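Local coordinates for protein diol-dehydratase (Roseburia inulinivorans, PDB 5I2A) that probably dehydrates 1,2-propanediol to an aldehyde, working as a B12-independent lyase of the glycyl radical enzyme family, at residues A[202-205]-A[206-210]; A[269-272]-A[273-276]; A[524-527]-A[528-531]. All blocks are in the same frame, centred on the assembly; numbering follows the deposited sequence.

Contact 1: A[202-205]-A[206-210]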
loop_
_atom_site.group_PDB
_atom_site.type_symbol
_atom_site.label_atom_id
_atom_site.label_comp_id
_atom_site.label_asym_id
_atom_site.label_seq_id
_atom_site.Cartn_x
_atom_site.Cartn_y
_atom_site.Cartn_z
ATOM N N THR A 202 3.475 10.764 -1.316
ATOM C CA THR A 202 3.985 9.707 -0.462
ATOM C C THR A 202 5.387 10.033 0.055
ATOM O O THR A 202 5.703 9.751 1.207
ATOM C CB THR A 202 4.013 8.358 -1.205
ATOM O OG1 THR A 202 4.673 8.528 -2.470
ATOM C CG2 THR A 202 2.570 7.831 -1.430
ATOM N N LYS A 203 6.225 10.621 -0.795
ATOM C CA LYS A 203 7.565 11.009 -0.371
ATOM C C LYS A 203 7.476 12.059 0.730
ATOM O O LYS A 203 8.129 11.941 1.770
ATOM C CB LYS A 203 8.406 11.541 -1.546
ATOM C CG LYS A 203 9.780 12.085 -1.131
ATOM C CD LYS A 203 10.780 12.135 -2.298
ATOM C CE LYS A 203 12.196 12.485 -1.802
ATOM N NZ LYS A 203 13.201 12.620 -2.910
ATOM N N MET A 204 6.661 13.082 0.508
ATOM C CA MET A 204 6.585 14.183 1.461
ATOM C C MET A 204 5.928 13.736 2.751
ATOM O O MET A 204 6.332 14.173 3.810
ATOM C CB MET A 204 5.839 15.380 0.871
ATOM C CG MET A 204 6.656 16.158 -0.162
ATOM S SD MET A 204 8.124 16.940 0.577
ATOM C CE MET A 204 7.346 17.738 1.962
ATOM N N CYS A 205 4.934 12.851 2.675
ATOM C CA CYS A 205 4.353 12.315 3.903
ATOM C C CYS A 205 5.428 11.590 4.747
ATOM O O CYS A 205 5.489 11.760 5.958
ATOM C CB CYS A 205 3.195 11.365 3.602
ATOM S SG CYS A 205 2.252 10.852 5.070
ATOM N N PHE A 206 6.252 10.774 4.102
ATOM C CA PHE A 206 7.314 10.041 4.795
ATOM C C PHE A 206 8.326 11.005 5.416
ATOM O O PHE A 206 8.692 10.858 6.577
ATOM C CB PHE A 206 8.016 9.076 3.836
ATOM C CG PHE A 206 9.212 8.397 4.426
ATOM C CD1 PHE A 206 9.070 7.440 5.418
ATOM C CD2 PHE A 206 10.489 8.720 3.992
ATOM C CE1 PHE A 206 10.184 6.819 5.969
ATOM C CE2 PHE A 206 11.602 8.096 4.532
ATOM C CZ PHE A 206 11.449 7.149 5.526
ATOM N N LEU A 207 8.755 12.001 4.645
ATOM C CA LEU A 207 9.696 13.001 5.150
ATOM C C LEU A 207 9.094 13.790 6.329
ATOM O O LEU A 207 9.780 14.023 7.311
ATOM C CB LEU A 207 10.146 13.947 4.025
ATOM C CG LEU A 207 10.951 13.285 2.888
ATOM C CD1 LEU A 207 11.366 14.273 1.805
ATOM C CD2 LEU A 207 12.187 12.566 3.432
ATOM N N GLU A 208 7.820 14.179 6.251
ATOM C CA GLU A 208 7.192 14.883 7.374
ATOM C C GLU A 208 7.129 13.987 8.597
ATOM O O GLU A 208 7.293 14.452 9.719
ATOM C CB GLU A 208 5.775 15.355 7.042
ATOM C CG GLU A 208 5.663 16.287 5.854
ATOM C CD GLU A 208 5.925 17.737 6.197
ATOM O OE1 GLU A 208 6.412 18.022 7.317
ATOM O OE2 GLU A 208 5.625 18.597 5.335
ATOM N N SER A 209 6.867 12.703 8.367
ATOM C CA SER A 209 6.830 11.710 9.436
ATOM C C SER A 209 8.167 11.600 10.168
ATOM O O SER A 209 8.203 11.407 11.378
ATOM C CB SER A 209 6.446 10.338 8.882
ATOM O OG SER A 209 5.119 10.363 8.401
ATOM N N ILE A 210 9.261 11.710 9.428
ATOM C CA ILE A 210 10.572 11.703 10.061
ATOM C C ILE A 210 10.735 12.912 10.989
ATOM O O ILE A 210 11.201 12.770 12.118
ATOM C CB ILE A 210 11.702 11.689 9.032
ATOM C CG1 ILE A 210 11.695 10.365 8.257
ATOM C CG2 ILE A 210 13.056 11.921 9.722
ATOM C CD1 ILE A 210 12.755 10.285 7.112
#
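Ser209 grips the carbonyl of Cys205, one turn back on helix 200-233, with two bonds at once. Ser209 N meets Cys205 O at 2.9 Å, and Ser209 OG donates to Cys205 O at 2.8 Å from the opposite face of the carbonyl plane. With OG anti to its own carbonyl carbon (chi1 -66°), the hydroxyl swings back beside the backbone N, which accounts for this double hold. Leu207 N bonds to Lys203 O at 2.9 Å, a bond lying in the carbonyl plane. Around that backbone core the side chains meet lightly. Leu207 CD1 touches the extended aliphatic chain of Lys203 at CG (4.0 Å), while CG of Leu207 sits close to Lys203 O at 3.3 Å. The Met204 chain, folded at its last two torsions, brings CE to 3.9 Å from Glu208 OE2, the two chains crossing at a slant. Further out, Lys203 NZ forms a salt bridge with Glu189 and bonds to Lys536 O, which probably steadies the far end of the chain against which Leu207 packs. Cys205 and Ser209 rest on helix 49-63, and Thr202 and Cys205 also pack on Tyr516 and Tyr140 of the second subunit. The chemistry therefore divides: the Ser209 hydroxyl turns mainly to a carbonyl of its own helix, with a further weak bond to Val50 O, whereas the lysine ammonium bonds to partners beyond the contact.

Contact 2: A[269-272]-A[273-276]; sequences FWFI and QQVL
Trp270 and Gln273 both carry CG anti to the backbone N (chi1 176° and -174°), which sets Gln273 CG against the six-membered half of the indole; the bend at the second torsion of Gln273, 71°, then turns its amide alongside Phe269. Gln273 CG approaches Trp270 CZ3 to 3.8 Å, at a slant to the ring. Gln274 takes a different course: its CB lies over one face of the indole, 3.9 Å above the plane and offset toward the rim, while its extended chain runs alongside Phe271. There Gln274 OE1 comes to the ring edge, 3.9 Å from Phe271 CD1, with amide and ring nearly coplanar. These are neighbours three and four residues apart on helix 262-279, an alpha helix whose backbone ladder includes Gln274 N to Trp270 O at 2.8 Å. Within the pyruvate formate lyase-like region this helix packs against helices 200-233, 309-323 and 525-529. Trp270 NE1 bonds to Gly76 O and Gln274 NE2 to Thr78, whereas Gln274 OE1 is buried without a polar partner anywhere in the model. Were Trp270 an alanine, Gln273 CG and Gln274 CB would probably border a gap, and Gly76 O would lose its indole donor. Farther along, Ile272 CG2 meets Leu276 CD1 at 3.9 Å, a purely apolar touch. Gln273 is gripped at its amide by Tyr171, Gln345 and Ile285 O.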
loop_
_atom_site.group_PDB
_atom_site.type_symbol
_atom_site.label_atom_id
_atom_site.label_comp_id
_atom_site.label_asym_id
_atom_site.label_seq_id
_atom_site.Cartn_x
_atom_site.Cartn_y
_atom_site.Cartn_z
ATOM N N PHE A 269 23.790 8.106 22.453
ATOM C CA PHE A 269 23.748 6.717 22.060
ATOM C C PHE A 269 22.619 5.972 22.758
ATOM O O PHE A 269 21.830 5.290 22.097
ATOM C CB PHE A 269 25.065 6.014 22.361
ATOM C CG PHE A 269 24.937 4.529 22.404
ATOM C CD1 PHE A 269 24.935 3.794 21.232
ATOM C CD2 PHE A 269 24.771 3.866 23.604
ATOM C CE1 PHE A 269 24.796 2.432 21.256
ATOM C CE2 PHE A 269 24.632 2.498 23.632
ATOM C CZ PHE A 269 24.646 1.780 22.452
ATOM N N TRP A 270 22.532 6.093 24.081
ATOM C CA TRP A 270 21.559 5.285 24.805
ATOM C C TRP A 270 20.121 5.653 24.415
ATOM O O TRP A 270 19.299 4.777 24.245
ATOM C CB TRP A 270 21.703 5.385 26.332
ATOM C CG TRP A 270 20.602 4.598 26.994
ATOM C CD1 TRP A 270 19.555 5.087 27.706
ATOM C CD2 TRP A 270 20.401 3.177 26.907
ATOM N NE1 TRP A 270 18.732 4.055 28.106
ATOM C CE2 TRP A 270 19.228 2.876 27.618
ATOM C CE3 TRP A 270 21.113 2.131 26.303
ATOM C CZ2 TRP A 270 18.740 1.575 27.736
ATOM C CZ3 TRP A 270 20.637 0.838 26.429
ATOM C CH2 TRP A 270 19.463 0.571 27.143
ATOM N N PHE A 271 19.819 6.938 24.286
ATOM C CA PHE A 271 18.472 7.349 23.872
ATOM C C PHE A 271 18.096 6.726 22.516
ATOM O O PHE A 271 16.980 6.267 22.333
ATOM C CB PHE A 271 18.367 8.880 23.819
ATOM C CG PHE A 271 18.016 9.518 25.154
ATOM C CD1 PHE A 271 17.092 8.929 26.004
ATOM C CD2 PHE A 271 18.622 10.699 25.555
ATOM C CE1 PHE A 271 16.766 9.515 27.226
ATOM C CE2 PHE A 271 18.303 11.293 26.775
ATOM C CZ PHE A 271 17.381 10.707 27.610
ATOM N N ILE A 272 19.039 6.684 21.583
ATOM C CA ILE A 272 18.758 6.085 20.286
ATOM C C ILE A 272 18.521 4.578 20.451
ATOM O O ILE A 272 17.529 4.053 19.947
ATOM C CB ILE A 272 19.886 6.340 19.271
ATOM C CG1 ILE A 272 20.044 7.842 19.021
ATOM C CG2 ILE A 272 19.585 5.623 17.974
ATOM C CD1 ILE A 272 18.732 8.549 18.584
ATOM N N GLN A 273 19.410 3.908 21.184
ATOM C CA GLN A 273 19.273 2.476 21.469
ATOM C C GLN A 273 17.917 2.157 22.087
ATOM O O GLN A 273 17.290 1.156 21.748
ATOM C CB GLN A 273 20.378 1.993 22.413
ATOM C CG GLN A 273 20.389 0.481 22.652
ATOM C CD GLN A 273 20.849 -0.314 21.424
ATOM O OE1 GLN A 273 21.393 0.248 20.470
ATOM N NE2 GLN A 273 20.635 -1.629 21.456
ATOM N N GLN A 274 17.485 3.008 23.006
ATOM C CA GLN A 274 16.239 2.792 23.713
ATOM C C GLN A 274 15.003 3.058 22.845
ATOM O O GLN A 274 14.124 2.202 22.747
ATOM C CB GLN A 274 16.175 3.666 24.971
ATOM C CG GLN A 274 14.933 3.390 25.816
ATOM C CD GLN A 274 14.605 4.525 26.786
ATOM O OE1 GLN A 274 15.286 5.549 26.814
ATOM N NE2 GLN A 274 13.564 4.339 27.581
ATOM N N VAL A 275 14.928 4.230 22.214
ATOM C CA VAL A 275 13.670 4.599 21.565
ATOM C C VAL A 275 13.400 3.761 20.311
ATOM O O VAL A 275 12.248 3.558 19.958
ATOM C CB VAL A 275 13.601 6.101 21.189
ATOM C CG1 VAL A 275 13.687 6.967 22.444
ATOM C CG2 VAL A 275 14.669 6.471 20.145
ATOM N N LEU A 276 14.453 3.264 19.661
ATOM C CA LEU A 276 14.284 2.343 18.542
ATOM C C LEU A 276 13.429 1.158 18.980
ATOM O O LEU A 276 12.638 0.646 18.202
ATOM C CB LEU A 276 15.634 1.857 18.006
ATOM C CG LEU A 276 16.417 2.860 17.150
ATOM C CD1 LEU A 276 17.814 2.341 16.895
ATOM C CD2 LEU A 276 15.697 3.151 15.822
#

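Contact 3: A[524-527]-A[528-531]; sequences LPFE and SCLV
Cys529 holds its sulfur in a position uncommon in helices, between its own backbone N and carbonyl carbon (chi1 75°), and this turns SG back toward Phe526. SG lies 4.7 Å from the centroid of the Phe526 ring and 39° off the ring normal, an oblique sulfur-aromatic contact in which the nearest ring atom, Phe526 CD1, is 4.0 Å from SG. Farther round the same ring, Leu530 CD1 reaches Phe526 CE2 at 4.1 Å, also obliquely, so the aromatic side chain is touched by the residues three and four places on. A second focus is Leu524 O, which accepts Ser528 N at 3.0 Å and Ser528 OG at 2.7 Å from opposite faces of its carbonyl plane. The hydroxyl is used twice, giving its proton to Leu524 O and accepting from Ala541 N. Glu527 bends at its second torsion, bringing OE2 to 3.6 Å from Val531 CG2, while its other oxygen, OE1, bonds to Gln542 NE2. Backbone bonding changes along the segment: Cys529 N bonds to Pro525 O, four back, and weakly to Phe526 O, three back, whereas Leu530 N bonds to Glu527 O, three back, from well above the carbonyl plane at 3.3 Å. At the opposite end Leu524 occupies the N-cap position, and the carboxylate of Glu279 accepts from Phe526 N and Glu527 N. A first-turn proline and a carboxylate receiving first-turn amides are characteristic of helix N-termini; here they start the short helix 525-529, buried among helices 171-190, 200-233 and 262-279.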
loop_
_atom_site.group_PDB
_atom_site.type_symbol
_atom_site.label_atom_id
_atom_site.label_comp_id
_atom_site.label_asym_id
_atom_site.label_seq_id
_atom_site.Cartn_x
_atom_site.Cartn_y
_atom_site.Cartn_z
ATOM N N LEU A 524 8.519 2.403 9.594
ATOM C CA LEU A 524 9.077 3.032 10.781
ATOM C C LEU A 524 9.888 4.245 10.401
ATOM O O LEU A 524 11.017 4.125 9.954
ATOM C CB LEU A 524 9.942 2.040 11.551
ATOM C CG LEU A 524 9.287 0.714 11.916
ATOM C CD1 LEU A 524 10.293 -0.193 12.622
ATOM C CD2 LEU A 524 8.055 0.955 12.797
ATOM N N PRO A 525 9.305 5.431 10.558
ATOM C CA PRO A 525 10.047 6.619 10.136
ATOM C C PRO A 525 11.294 6.890 10.968
ATOM O O PRO A 525 12.252 7.379 10.387
ATOM C CB PRO A 525 9.026 7.756 10.286
ATOM C CG PRO A 525 7.880 7.174 11.029
ATOM C CD PRO A 525 7.891 5.709 10.835
ATOM N N PHE A 526 11.317 6.573 12.262
ATOM C CA PHE A 526 12.520 6.932 13.016
ATOM C C PHE A 526 13.696 5.998 12.711
ATOM O O PHE A 526 14.798 6.464 12.400
ATOM C CB PHE A 526 12.292 6.986 14.540
ATOM C CG PHE A 526 13.467 7.588 15.262
ATOM C CD1 PHE A 526 13.811 8.921 15.031
ATOM C CD2 PHE A 526 14.276 6.819 16.091
ATOM C CE1 PHE A 526 14.926 9.494 15.641
ATOM C CE2 PHE A 526 15.391 7.384 16.720
ATOM C CZ PHE A 526 15.718 8.723 16.487
ATOM N N GLU A 527 13.479 4.691 12.790
ATOM C CA GLU A 527 14.521 3.753 12.370
ATOM C C GLU A 527 14.970 4.029 10.919
ATOM O O GLU A 527 16.164 4.013 10.619
ATOM C CB GLU A 527 14.045 2.315 12.514
ATOM C CG GLU A 527 15.136 1.264 12.298
ATOM C CD GLU A 527 15.237 0.782 10.865
ATOM O OE1 GLU A 527 14.304 1.044 10.075
ATOM O OE2 GLU A 527 16.251 0.131 10.529
ATOM N N SER A 528 14.024 4.327 10.034
ATOM C CA SER A 528 14.363 4.542 8.623
ATOM C C SER A 528 15.269 5.757 8.392
ATOM O O SER A 528 16.153 5.715 7.534
ATOM C CB SER A 528 13.094 4.693 7.764
ATOM O OG SER A 528 12.348 3.493 7.737
ATOM N N CYS A 529 15.063 6.828 9.153
ATOM C CA CYS A 529 15.789 8.057 8.869
ATOM C C CYS A 529 17.267 7.893 9.198
ATOM O O CYS A 529 18.096 8.646 8.709
ATOM C CB CYS A 529 15.201 9.257 9.630
ATOM S SG CYS A 529 15.549 9.394 11.412
ATOM N N LEU A 530 17.592 6.882 10.000
ATOM C CA LEU A 530 18.985 6.612 10.342
ATOM C C LEU A 530 19.603 5.489 9.481
ATOM O O LEU A 530 20.648 4.929 9.822
ATOM C CB LEU A 530 19.086 6.275 11.828
ATOM C CG LEU A 530 18.503 7.324 12.775
ATOM C CD1 LEU A 530 18.659 6.878 14.215
ATOM C CD2 LEU A 530 19.186 8.678 12.521
ATOM N N VAL A 531 18.953 5.164 8.362
ATOM C CA VAL A 531 19.461 4.151 7.439
ATOM C C VAL A 531 19.425 4.675 5.994
ATOM O O VAL A 531 18.354 5.032 5.512
ATOM C CB VAL A 531 18.623 2.841 7.516
ATOM C CG1 VAL A 531 19.083 1.839 6.449
ATOM C CG2 VAL A 531 18.662 2.216 8.905
#

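How the contacts relate
Contact 3 lies between the other two, its centre 11 Å from that of contact 1 and 12 Å from that of contact 2, while the nearest atoms of contacts 1 and 2 stay about 11 Å apart. It touches both: Ile210 CG2 approaches Cys529 CB to 3.4 Å, and Val275 CG2 meets Phe526 CE2 at 3.6 Å. Contact 1 is only partly buried and adjoins the second subunit; contacts 2 and 3 are fully buried. Contacts 1 and 3 share a serine bonding one carbonyl through both N and OG; contact 1 adds a lysine whose ammonium pairs outside it, contact 3 a sulfur-aromatic touch, and contact 2 sets aromatic rings against glutamines. Helix 200-233, which carries contact 1, also packs on both other contacts.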